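Long-range contacts in glyoxylate-induced Protein (PDB 1SQ4), which is of unknown function but, as a cupin-family protein, may act as a ureidoglycine aminohydrolase: residues E98-S102 against T132-F138; R175-F181 against V193-E199; H214-E220 against R257-Y263. All blocks are in the same frame, centred on the assembly; numbering follows the deposited sequence.

Contact 1 (E98-S102 against T132-F138)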
loop_
_atom_site.group_PDB
_atom_site.type_symbol
_atom_site.label_atom_id
_atom_site.label_comp_id
_atom_site.label_asym_id
_atom_site.label_seq_id
_atom_site.Cartn_x
_atom_site.Cartn_y
_atom_site.Cartn_z
ATOM N N GLU A 98 31.536 21.314 17.760
ATOM C CA GLU A 98 32.764 20.687 18.214
ATOM C C GLU A 98 33.930 21.539 17.806
ATOM O O GLU A 98 33.994 22.015 16.672
ATOM C CB GLU A 98 32.911 19.306 17.605
ATOM C CG GLU A 98 33.946 18.436 18.258
ATOM C CD GLU A 98 33.968 17.071 17.625
ATOM O OE1 GLU A 98 34.687 16.900 16.621
ATOM O OE2 GLU A 98 33.237 16.177 18.106
ATOM N N GLY A 99 34.852 21.732 18.745
ATOM C CA GLY A 99 36.024 22.546 18.481
ATOM C C GLY A 99 35.784 24.020 18.755
ATOM O O GLY A 99 34.773 24.402 19.348
ATOM N N GLU A 100 36.726 24.852 18.328
ATOM C CA GLU A 100 36.615 26.288 18.521
ATOM C C GLU A 100 36.731 27.009 17.184
ATOM O O GLU A 100 37.682 26.798 16.434
ATOM C CB GLU A 100 37.710 26.780 19.460
ATOM C CG GLU A 100 37.710 28.282 19.705
ATOM C CD GLU A 100 39.050 28.773 20.244
ATOM O OE1 GLU A 100 39.631 28.068 21.108
ATOM O OE2 GLU A 100 39.511 29.859 19.812
ATOM N N LEU A 101 35.748 27.853 16.889
ATOM C CA LEU A 101 35.737 28.604 15.647
ATOM C C LEU A 101 36.020 30.063 15.949
ATOM O O LEU A 101 35.625 30.585 16.991
ATOM C CB LEU A 101 34.374 28.469 14.953
ATOM C CG LEU A 101 34.187 28.994 13.521
ATOM C CD1 LEU A 101 35.190 28.333 12.601
ATOM C CD2 LEU A 101 32.777 28.694 13.036
ATOM N N SER A 102 36.726 30.713 15.033
ATOM C CA SER A 102 37.059 32.121 15.179
ATOM C C SER A 102 36.267 32.887 14.128
ATOM O O SER A 102 36.508 32.739 12.930
ATOM C CB SER A 102 38.560 32.322 14.972
ATOM O OG SER A 102 38.935 33.673 15.129
ATOM N N THR A 132 42.913 26.916 15.966
ATOM C CA THR A 132 43.408 25.901 16.900
ATOM C C THR A 132 44.128 24.777 16.166
ATOM O O THR A 132 44.192 24.762 14.939
ATOM C CB THR A 132 42.281 25.247 17.738
ATOM O OG1 THR A 132 41.611 24.261 16.943
ATOM C CG2 THR A 132 41.275 26.285 18.216
ATOM N N GLY A 133 44.669 23.834 16.931
ATOM C CA GLY A 133 45.372 22.709 16.343
ATOM C C GLY A 133 44.439 21.528 16.176
ATOM O O GLY A 133 44.830 20.475 15.680
ATOM N N GLN A 134 43.194 21.707 16.600
ATOM C CA GLN A 134 42.190 20.661 16.491
ATOM C C GLN A 134 41.093 21.050 15.495
ATOM O O GLN A 134 40.817 22.237 15.291
ATOM C CB GLN A 134 41.562 20.399 17.854
ATOM C CG GLN A 134 41.783 18.992 18.339
ATOM C CD GLN A 134 43.226 18.747 18.706
ATOM O OE1 GLN A 134 43.700 17.603 18.690
ATOM N NE2 GLN A 134 43.940 19.825 19.057
ATOM N N HIS A 135 40.465 20.052 14.879
ATOM C CA HIS A 135 39.409 20.330 13.925
ATOM C C HIS A 135 38.242 20.995 14.607
ATOM O O HIS A 135 38.099 20.943 15.829
ATOM C CB HIS A 135 38.921 19.057 13.246
ATOM C CG HIS A 135 39.932 18.431 12.340
ATOM N ND1 HIS A 135 39.578 17.669 11.250
ATOM C CD2 HIS A 135 41.283 18.448 12.367
ATOM C CE1 HIS A 135 40.670 17.242 10.642
ATOM N NE2 HIS A 135 41.716 17.700 11.299
ATOM N N THR A 136 37.407 21.635 13.809
ATOM C CA THR A 136 36.240 22.308 14.347
ATOM C C THR A 136 35.042 21.955 13.474
ATOM O O THR A 136 35.179 21.746 12.273
ATOM C CB THR A 136 36.457 23.828 14.381
ATOM O OG1 THR A 136 37.640 24.105 15.130
ATOM C CG2 THR A 136 35.284 24.525 15.041
ATOM N N ARG A 137 33.865 21.883 14.074
ATOM C CA ARG A 137 32.690 21.538 13.305
ATOM C C ARG A 137 31.507 22.390 13.698
ATOM O O ARG A 137 31.188 22.530 14.882
ATOM C CB ARG A 137 32.382 20.052 13.495
ATOM C CG ARG A 137 33.572 19.141 13.168
ATOM C CD ARG A 137 33.193 17.683 13.276
ATOM N NE ARG A 137 34.163 16.832 12.604
ATOM C CZ ARG A 137 35.356 16.532 13.096
ATOM N NH1 ARG A 137 35.728 17.005 14.277
ATOM N NH2 ARG A 137 36.192 15.786 12.389
ATOM N N PHE A 138 30.859 22.974 12.700
ATOM C CA PHE A 138 29.701 23.817 12.957
ATOM C C PHE A 138 28.615 23.677 11.906
ATOM O O PHE A 138 28.854 23.171 10.816
ATOM C CB PHE A 138 30.108 25.293 13.041
ATOM C CG PHE A 138 30.686 25.846 11.759
ATOM C CD1 PHE A 138 31.999 25.569 11.398
ATOM C CD2 PHE A 138 29.940 26.709 10.958
ATOM C CE1 PHE A 138 32.551 26.131 10.262
ATOM C CE2 PHE A 138 30.486 27.274 9.818
ATOM C CZ PHE A 138 31.791 26.994 9.476
HETATM O O HOH W 1 38.952 23.368 17.292
#

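Contact 2 (R175-F181 against V193-E199). With SCN (thiocyanate ion), chain D.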
loop_
_atom_site.group_PDB
_atom_site.type_symbol
_atom_site.label_atom_id
_atom_site.label_comp_id
_atom_site.label_asym_id
_atom_site.label_seq_id
_atom_site.Cartn_x
_atom_site.Cartn_y
_atom_site.Cartn_z
ATOM N N ARG A 175 8.589 19.426 31.405
ATOM C CA ARG A 175 9.483 18.439 30.791
ATOM C C ARG A 175 9.782 18.805 29.333
ATOM O O ARG A 175 10.419 18.039 28.610
ATOM C CB ARG A 175 8.836 17.047 30.808
ATOM C CG ARG A 175 9.188 16.134 31.979
ATOM C CD ARG A 175 8.799 16.710 33.338
ATOM N NE ARG A 175 8.766 15.669 34.366
ATOM C CZ ARG A 175 9.814 14.942 34.749
ATOM N NH1 ARG A 175 11.007 15.136 34.198
ATOM N NH2 ARG A 175 9.654 13.989 35.664
ATOM N N TRP A 176 9.318 19.969 28.901
ATOM C CA TRP A 176 9.515 20.402 27.529
ATOM C C TRP A 176 9.731 21.909 27.545
ATOM O O TRP A 176 8.968 22.645 28.166
ATOM C CB TRP A 176 8.275 20.010 26.717
ATOM C CG TRP A 176 8.319 20.349 25.275
ATOM C CD1 TRP A 176 9.410 20.324 24.461
ATOM C CD2 TRP A 176 7.217 20.754 24.456
ATOM N NE1 TRP A 176 9.059 20.693 23.183
ATOM C CE2 TRP A 176 7.718 20.963 23.153
ATOM C CE3 TRP A 176 5.855 20.961 24.696
ATOM C CZ2 TRP A 176 6.905 21.371 22.092
ATOM C CZ3 TRP A 176 5.045 21.368 23.638
ATOM C CH2 TRP A 176 5.574 21.569 22.356
ATOM N N SER A 177 10.784 22.368 26.878
ATOM C CA SER A 177 11.105 23.787 26.849
ATOM C C SER A 177 11.765 24.138 25.530
ATOM O O SER A 177 12.058 23.257 24.732
ATOM C CB SER A 177 12.059 24.114 27.986
ATOM O OG SER A 177 13.256 23.367 27.831
ATOM N N THR A 178 12.026 25.424 25.321
ATOM C CA THR A 178 12.641 25.881 24.087
ATOM C C THR A 178 13.625 27.010 24.369
ATOM O O THR A 178 13.338 27.905 25.169
ATOM C CB THR A 178 11.572 26.423 23.113
ATOM O OG1 THR A 178 10.592 25.414 22.865
ATOM C CG2 THR A 178 12.204 26.845 21.802
ATOM N N THR A 179 14.784 26.977 23.720
ATOM C CA THR A 179 15.749 28.043 23.905
ATOM C C THR A 179 15.746 28.893 22.643
ATOM O O THR A 179 15.980 28.390 21.550
ATOM C CB THR A 179 17.154 27.498 24.149
ATOM O OG1 THR A 179 18.034 27.967 23.117
ATOM C CG2 THR A 179 17.137 25.984 24.169
ATOM N N ARG A 180 15.467 30.182 22.803
ATOM C CA ARG A 180 15.387 31.113 21.681
ATOM C C ARG A 180 16.500 32.145 21.718
ATOM O O ARG A 180 17.038 32.459 22.782
ATOM C CB ARG A 180 14.029 31.808 21.703
ATOM C CG ARG A 180 12.879 30.833 21.618
ATOM C CD ARG A 180 11.548 31.495 21.886
ATOM N NE ARG A 180 10.460 30.528 21.771
ATOM C CZ ARG A 180 9.227 30.729 22.217
ATOM N NH1 ARG A 180 8.912 31.872 22.816
ATOM N NH2 ARG A 180 8.310 29.783 22.074
ATOM N N PHE A 181 16.831 32.686 20.553
ATOM C CA PHE A 181 17.909 33.657 20.456
ATOM C C PHE A 181 17.425 35.001 19.953
ATOM O O PHE A 181 18.212 35.928 19.755
ATOM C CB PHE A 181 18.977 33.116 19.516
ATOM C CG PHE A 181 19.461 31.754 19.888
ATOM C CD1 PHE A 181 20.651 31.594 20.589
ATOM C CD2 PHE A 181 18.703 30.629 19.577
ATOM C CE1 PHE A 181 21.086 30.336 20.977
ATOM C CE2 PHE A 181 19.125 29.365 19.958
ATOM C CZ PHE A 181 20.321 29.216 20.662
ATOM N N VAL A 193 16.063 30.131 14.627
ATOM C CA VAL A 193 16.845 28.909 14.714
ATOM C C VAL A 193 16.972 28.714 16.220
ATOM O O VAL A 193 17.786 29.370 16.871
ATOM C CB VAL A 193 18.258 29.082 14.089
ATOM C CG1 VAL A 193 19.011 27.768 14.127
ATOM C CG2 VAL A 193 18.148 29.561 12.657
ATOM N N ASN A 194 16.135 27.846 16.781
ATOM C CA ASN A 194 16.161 27.581 18.226
ATOM C C ASN A 194 16.544 26.132 18.485
ATOM O O ASN A 194 16.879 25.397 17.563
ATOM C CB ASN A 194 14.789 27.822 18.862
ATOM C CG ASN A 194 14.116 29.085 18.359
ATOM O OD1 ASN A 194 14.679 30.186 18.440
ATOM N ND2 ASN A 194 12.895 28.938 17.848
ATOM N N ILE A 195 16.500 25.740 19.753
ATOM C CA ILE A 195 16.791 24.376 20.148
ATOM C C ILE A 195 15.648 23.927 21.040
ATOM O O ILE A 195 15.357 24.563 22.053
ATOM C CB ILE A 195 18.090 24.262 20.937
ATOM C CG1 ILE A 195 19.229 24.890 20.148
ATOM C CG2 ILE A 195 18.398 22.776 21.212
ATOM C CD1 ILE A 195 20.563 24.816 20.856
ATOM N N VAL A 196 14.984 22.846 20.648
ATOM C CA VAL A 196 13.869 22.325 21.419
ATOM C C VAL A 196 14.431 21.314 22.420
ATOM O O VAL A 196 15.161 20.405 22.043
ATOM C CB VAL A 196 12.856 21.654 20.494
ATOM C CG1 VAL A 196 11.631 21.220 21.280
ATOM C CG2 VAL A 196 12.483 22.612 19.386
ATOM N N ASN A 197 14.095 21.491 23.693
ATOM C CA ASN A 197 14.574 20.614 24.745
ATOM C C ASN A 197 13.489 19.738 25.359
ATOM O O ASN A 197 12.466 20.240 25.835
ATOM C CB ASN A 197 15.195 21.433 25.863
ATOM C CG ASN A 197 16.015 22.571 25.354
ATOM O OD1 ASN A 197 16.962 22.382 24.594
ATOM N ND2 ASN A 197 15.658 23.774 25.768
ATOM N N PHE A 198 13.738 18.432 25.357
ATOM C CA PHE A 198 12.820 17.455 25.931
ATOM C C PHE A 198 13.495 16.712 27.083
ATOM O O PHE A 198 14.519 16.047 26.898
ATOM C CB PHE A 198 12.385 16.416 24.894
ATOM C CG PHE A 198 11.416 16.932 23.872
ATOM C CD1 PHE A 198 11.868 17.506 22.688
ATOM C CD2 PHE A 198 10.049 16.833 24.088
ATOM C CE1 PHE A 198 10.968 17.966 21.725
ATOM C CE2 PHE A 198 9.137 17.289 23.138
ATOM C CZ PHE A 198 9.600 17.857 21.955
ATOM N N GLU A 199 12.915 16.831 28.272
ATOM C CA GLU A 199 13.427 16.143 29.447
ATOM C C GLU A 199 13.029 14.681 29.305
ATOM O O GLU A 199 12.063 14.363 28.618
ATOM C CB GLU A 199 12.808 16.723 30.718
ATOM C CG GLU A 199 13.410 18.037 31.147
ATOM C CD GLU A 199 14.850 17.880 31.602
ATOM O OE1 GLU A 199 15.081 17.171 32.606
ATOM O OE2 GLU A 199 15.750 18.458 30.956
HETATM S S SCN D . 10.604 26.322 18.402
HETATM C C SCN D . 9.440 27.222 19.240
HETATM N N SCN D . 8.657 27.800 19.823
#

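Contact 3 (H214-E220 against R257-Y263)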
loop_
_atom_site.group_PDB
_atom_site.type_symbol
_atom_site.label_atom_id
_atom_site.label_comp_id
_atom_site.label_asym_id
_atom_site.label_seq_id
_atom_site.Cartn_x
_atom_site.Cartn_y
_atom_site.Cartn_z
ATOM N N HIS A 214 9.644 22.943 8.151
ATOM C CA HIS A 214 10.828 23.311 8.891
ATOM C C HIS A 214 11.664 22.080 9.175
ATOM O O HIS A 214 11.167 20.954 9.129
ATOM C CB HIS A 214 10.482 24.032 10.191
ATOM C CG HIS A 214 9.594 23.258 11.108
ATOM N ND1 HIS A 214 8.263 23.036 10.838
ATOM C CD2 HIS A 214 9.837 22.677 12.305
ATOM C CE1 HIS A 214 7.722 22.351 11.827
ATOM N NE2 HIS A 214 8.656 22.120 12.730
ATOM N N GLY A 215 12.946 22.299 9.452
ATOM C CA GLY A 215 13.836 21.188 9.707
ATOM C C GLY A 215 14.137 20.990 11.166
ATOM O O GLY A 215 14.036 21.917 11.966
ATOM N N LEU A 216 14.502 19.757 11.501
ATOM C CA LEU A 216 14.849 19.363 12.860
ATOM C C LEU A 216 16.133 18.569 12.795
ATOM O O LEU A 216 16.232 17.642 12.008
ATOM C CB LEU A 216 13.758 18.470 13.445
ATOM C CG LEU A 216 12.566 19.136 14.106
ATOM C CD1 LEU A 216 12.157 20.387 13.366
ATOM C CD2 LEU A 216 11.414 18.136 14.148
ATOM N N TYR A 217 17.113 18.929 13.615
ATOM C CA TYR A 217 18.379 18.196 13.640
ATOM C C TYR A 217 18.662 17.796 15.082
ATOM O O TYR A 217 18.938 18.644 15.923
ATOM C CB TYR A 217 19.530 19.054 13.098
ATOM C CG TYR A 217 20.854 18.325 13.057
ATOM C CD1 TYR A 217 21.582 18.099 14.216
ATOM C CD2 TYR A 217 21.349 17.806 11.859
ATOM C CE1 TYR A 217 22.765 17.375 14.193
ATOM C CE2 TYR A 217 22.540 17.078 11.825
ATOM C CZ TYR A 217 23.241 16.868 13.004
ATOM O OH TYR A 217 24.423 16.165 12.987
ATOM N N VAL A 218 18.600 16.505 15.368
ATOM C CA VAL A 218 18.825 16.060 16.732
ATOM C C VAL A 218 20.269 16.282 17.166
ATOM O O VAL A 218 21.190 15.677 16.626
ATOM C CB VAL A 218 18.460 14.574 16.890
ATOM C CG1 VAL A 218 18.501 14.182 18.354
ATOM C CG2 VAL A 218 17.081 14.322 16.305
ATOM N N LEU A 219 20.453 17.158 18.148
ATOM C CA LEU A 219 21.777 17.459 18.664
ATOM C C LEU A 219 22.210 16.476 19.744
ATOM O O LEU A 219 23.388 16.141 19.858
ATOM C CB LEU A 219 21.830 18.878 19.248
ATOM C CG LEU A 219 21.857 20.048 18.264
ATOM C CD1 LEU A 219 21.986 21.356 19.015
ATOM C CD2 LEU A 219 23.012 19.868 17.290
ATOM N N GLU A 220 21.256 16.008 20.534
ATOM C CA GLU A 220 21.572 15.104 21.615
ATOM C C GLU A 220 20.405 14.252 22.040
ATOM O O GLU A 220 19.259 14.697 22.022
ATOM C CB GLU A 220 22.050 15.919 22.802
ATOM C CG GLU A 220 22.156 15.162 24.086
ATOM C CD GLU A 220 22.479 16.081 25.236
ATOM O OE1 GLU A 220 21.832 17.152 25.328
ATOM O OE2 GLU A 220 23.373 15.739 26.050
ATOM N N ARG A 257 19.085 14.063 28.327
ATOM C CA ARG A 257 18.223 15.059 27.708
ATOM C C ARG A 257 18.156 14.807 26.201
ATOM O O ARG A 257 19.128 14.364 25.601
ATOM C CB ARG A 257 18.750 16.469 28.005
ATOM C CG ARG A 257 17.686 17.547 27.888
ATOM C CD ARG A 257 18.047 18.821 28.648
ATOM N NE ARG A 257 19.318 19.368 28.195
ATOM C CZ ARG A 257 19.565 20.663 28.016
ATOM N NH1 ARG A 257 18.626 21.570 28.253
ATOM N NH2 ARG A 257 20.757 21.047 27.579
ATOM N N PHE A 258 16.999 15.062 25.599
ATOM C CA PHE A 258 16.815 14.861 24.158
ATOM C C PHE A 258 16.543 16.218 23.546
ATOM O O PHE A 258 15.570 16.869 23.911
ATOM C CB PHE A 258 15.618 13.946 23.890
ATOM C CG PHE A 258 15.217 13.889 22.447
ATOM C CD1 PHE A 258 16.058 13.317 21.498
ATOM C CD2 PHE A 258 13.999 14.416 22.029
ATOM C CE1 PHE A 258 15.693 13.273 20.149
ATOM C CE2 PHE A 258 13.625 14.376 20.683
ATOM C CZ PHE A 258 14.476 13.800 19.742
ATOM N N ARG A 259 17.373 16.659 22.613
ATOM C CA ARG A 259 17.128 17.976 22.053
ATOM C C ARG A 259 17.568 18.145 20.611
ATOM O O ARG A 259 18.476 17.466 20.147
ATOM C CB ARG A 259 17.768 19.044 22.963
ATOM C CG ARG A 259 19.224 18.791 23.375
ATOM C CD ARG A 259 19.630 19.559 24.650
ATOM N NE ARG A 259 19.385 21.000 24.572
ATOM C CZ ARG A 259 20.335 21.930 24.600
ATOM N NH1 ARG A 259 21.607 21.579 24.704
ATOM N NH2 ARG A 259 20.016 23.214 24.515
ATOM N N TYR A 260 16.905 19.034 19.884
ATOM C CA TYR A 260 17.280 19.227 18.509
ATOM C C TYR A 260 17.236 20.647 18.045
ATOM O O TYR A 260 16.444 21.454 18.521
ATOM C CB TYR A 260 16.417 18.374 17.590
ATOM C CG TYR A 260 14.931 18.532 17.787
ATOM C CD1 TYR A 260 14.177 17.506 18.367
ATOM C CD2 TYR A 260 14.256 19.676 17.345
ATOM C CE1 TYR A 260 12.798 17.608 18.496
ATOM C CE2 TYR A 260 12.868 19.785 17.470
ATOM C CZ TYR A 260 12.152 18.746 18.043
ATOM O OH TYR A 260 10.783 18.817 18.150
ATOM N N LEU A 261 18.119 20.944 17.107
ATOM C CA LEU A 261 18.214 22.261 16.513
ATOM C C LEU A 261 17.054 22.372 15.528
ATOM O O LEU A 261 16.784 21.441 14.773
ATOM C CB LEU A 261 19.547 22.372 15.782
ATOM C CG LEU A 261 19.806 23.623 14.964
ATOM C CD1 LEU A 261 20.103 24.795 15.884
ATOM C CD2 LEU A 261 20.977 23.362 14.037
ATOM N N LEU A 262 16.370 23.507 15.536
ATOM C CA LEU A 262 15.233 23.722 14.650
ATOM C C LEU A 262 15.291 25.080 13.974
ATOM O O LEU A 262 15.603 26.092 14.608
ATOM C CB LEU A 262 13.934 23.612 15.457
ATOM C CG LEU A 262 12.590 23.900 14.768
ATOM C CD1 LEU A 262 11.476 23.337 15.626
ATOM C CD2 LEU A 262 12.389 25.390 14.546
ATOM N N TYR A 263 14.976 25.102 12.686
ATOM C CA TYR A 263 14.962 26.348 11.927
ATOM C C TYR A 263 13.683 26.464 11.117
ATOM O O TYR A 263 13.223 25.486 10.534
ATOM C CB TYR A 263 16.195 26.448 11.014
ATOM C CG TYR A 263 16.483 25.243 10.136
ATOM C CD1 TYR A 263 15.969 25.148 8.845
ATOM C CD2 TYR A 263 17.318 24.222 10.583
ATOM C CE1 TYR A 263 16.292 24.063 8.016
ATOM C CE2 TYR A 263 17.647 23.134 9.771
ATOM C CZ TYR A 263 17.136 23.058 8.489
ATOM O OH TYR A 263 17.485 21.984 7.689
#

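Contact 1 (E98-S102 against T132-F138)
Within the N-terminal cupin domain, Glu98 and Arg137 form an antiparallel hydrogen-bonded pair where the strand ending at Glu98 meets the start of strand 136-144. Arg137 N gives its proton to Glu98 O (2.6 Å), and Glu98 N reaches back to a lone pair of Arg137 O (3.1 Å). The two side chains run alongside each other in the same direction from the sheet, and a salt bridge joins Glu98 OE1 to Arg137 NH1 (2.6 Å), the carboxylate and guanidinium planes standing 78° apart. His10 also bonds to OE1, giving the carboxylate a second partner. After the turn at Gly99, Leu101 lays CD2 over the centre of the Phe138 ring, 3.7 Å from its centroid; the two side chains cross at about a right angle, and CD2 sits almost on the ring normal in a CH-pi contact. Thr136 has OG1 beside its backbone N (chi1 -56°), which leaves CG2 anti to N and against Leu101 CB at 4.0 Å. A water bridges the two segments, accepting from Glu100 N (2.9 Å), donating to His135 O and hydrogen-bonding to the hydroxyls of Thr132 and Thr136. Thr132 OG1 also accepts from Gln134 N, an ST turn just before the strand. Strand 136-144 lies between strands 69-76 and 90-98, Leu75 touching both Leu101 and Phe138, while Leu101 continues into a second sheet through backbone hydrogen bonding with Met112.

Contact 2 (R175-F181 against V193-E199)
Val193 meets Phe181 through its carbonyl, which lies obliquely to the phenyl ring and accepts a hydrogen bond from Tyr117. At Asn194 the CA comes to the edge of that same ring, while the side chain, with CG anti to the carbonyl carbon (chi1 -43°), crosses Arg180 so that OD1 rests 3.7 Å from Arg180 CG. Its ND2 turns to the sulfur of a bound thiocyanate, whose nitrogen accepts from Arg180 NH2 (3.0 Å). Ile195 and Thr179 exchange two backbone bonds, and Ile195 CB packs on Thr179 CG2 at 3.8 Å. Val196 brings CG1 to the edge of the Trp176 indole, in its plane. Asn197 pairs with Ser177 through both backbone groups and adds a side-chain bond: ND2 gives a proton to Ser177 OG (3.2 Å), which lies in the amide plane, while OD1 accepts from Arg259 NE. The amide is thus held at both ends. Phe198 and Trp176 point the same way and form an offset stack, the phenyl against the five-membered ring with centroids 4.1 Å apart and planes at 16°. At Glu199 the backbone N bonds to Arg175 O (2.8 Å), and CB touches Arg175 CG. One face therefore carries the Ser177-Asn197 pair, which reaches Arg259 of the next strand, the other the aromatic stack; the thiocyanate, probably from the crystallisation liquor, is consistent with a small-anion pocket.

Contact 3 (H214-E220 against R257-Y263)
Leu216 and Tyr260 stand side by side and point the same way, the leucine CB lying over one face of the phenol ring and CG 3.4 Å from Tyr260 CE2. Tyr260 owes this position to a chi1 of 52°, which sets the ring between its own N and carbonyl carbon; its hydroxyl goes on to bond with that of Tyr225. Leu262 runs alongside Leu216 on the same face of the sheet, CD1 to CD1 at 3.8 Å, and further along Val218 crosses Phe258 at about a right angle, its CG1 placed obliquely to the ring. On the reverse face Tyr263 spreads its ring over Gly215, whose CA makes a CH-pi contact 4.2 Å from the centroid. With no side chain at Gly215, the ring can lie over its CA, and the tyrosine hydroxyl bonds to Gln70. Tyr217 sends its ring away from the strand pair to meet His139 edge to face, while Leu219 CG leans on Leu261 CB. At the far end Glu220 and Arg259 cross obliquely, with OE1 3.3 Å from Arg259 CD: the carboxylate touches the aliphatic part of the arginine, and the charged atoms stay beyond salt-bridge range. Glu220 OE2 bonds to Ser5, and the guanidinium of Arg259 is turned to Asn197 OD1 and to a salt bridge with Glu161. Tyr217 and Leu261 exchange two backbone bonds, those between Gly215 and Tyr263 are weak, and Arg259 O accepts from both Leu219 N (2.8 Å) and Glu220 N (3.2 Å). Leu219 and Glu220 thus both face Arg259, a classic beta bulge that shifts the register by one within the curved antiparallel sheet of the C-terminal cupin barrel.

In the fold
Contacts 2 and 3 belong to one sheet, because strands 191-198 and 258-265 are neighbours in it; their centres lie 9 Å apart, joined by probable hydrogen bonds, backbone to backbone and side chain to side chain. Contact 1 sits in the other cupin domain, its nearest atoms about 8 Å from contact 3 and about 11 Å from contact 2. It is also the most peripheral and only partly buried, held by one bridge pair, an ion pair, a water and a single leucine-phenylalanine contact. Contact 3, closest to the centre of the chain, relies mostly on apolar and aromatic packing along a bulged strand pair. Contact 2, also buried, combines an aromatic stack with side-chain polar bonds and the bound anion.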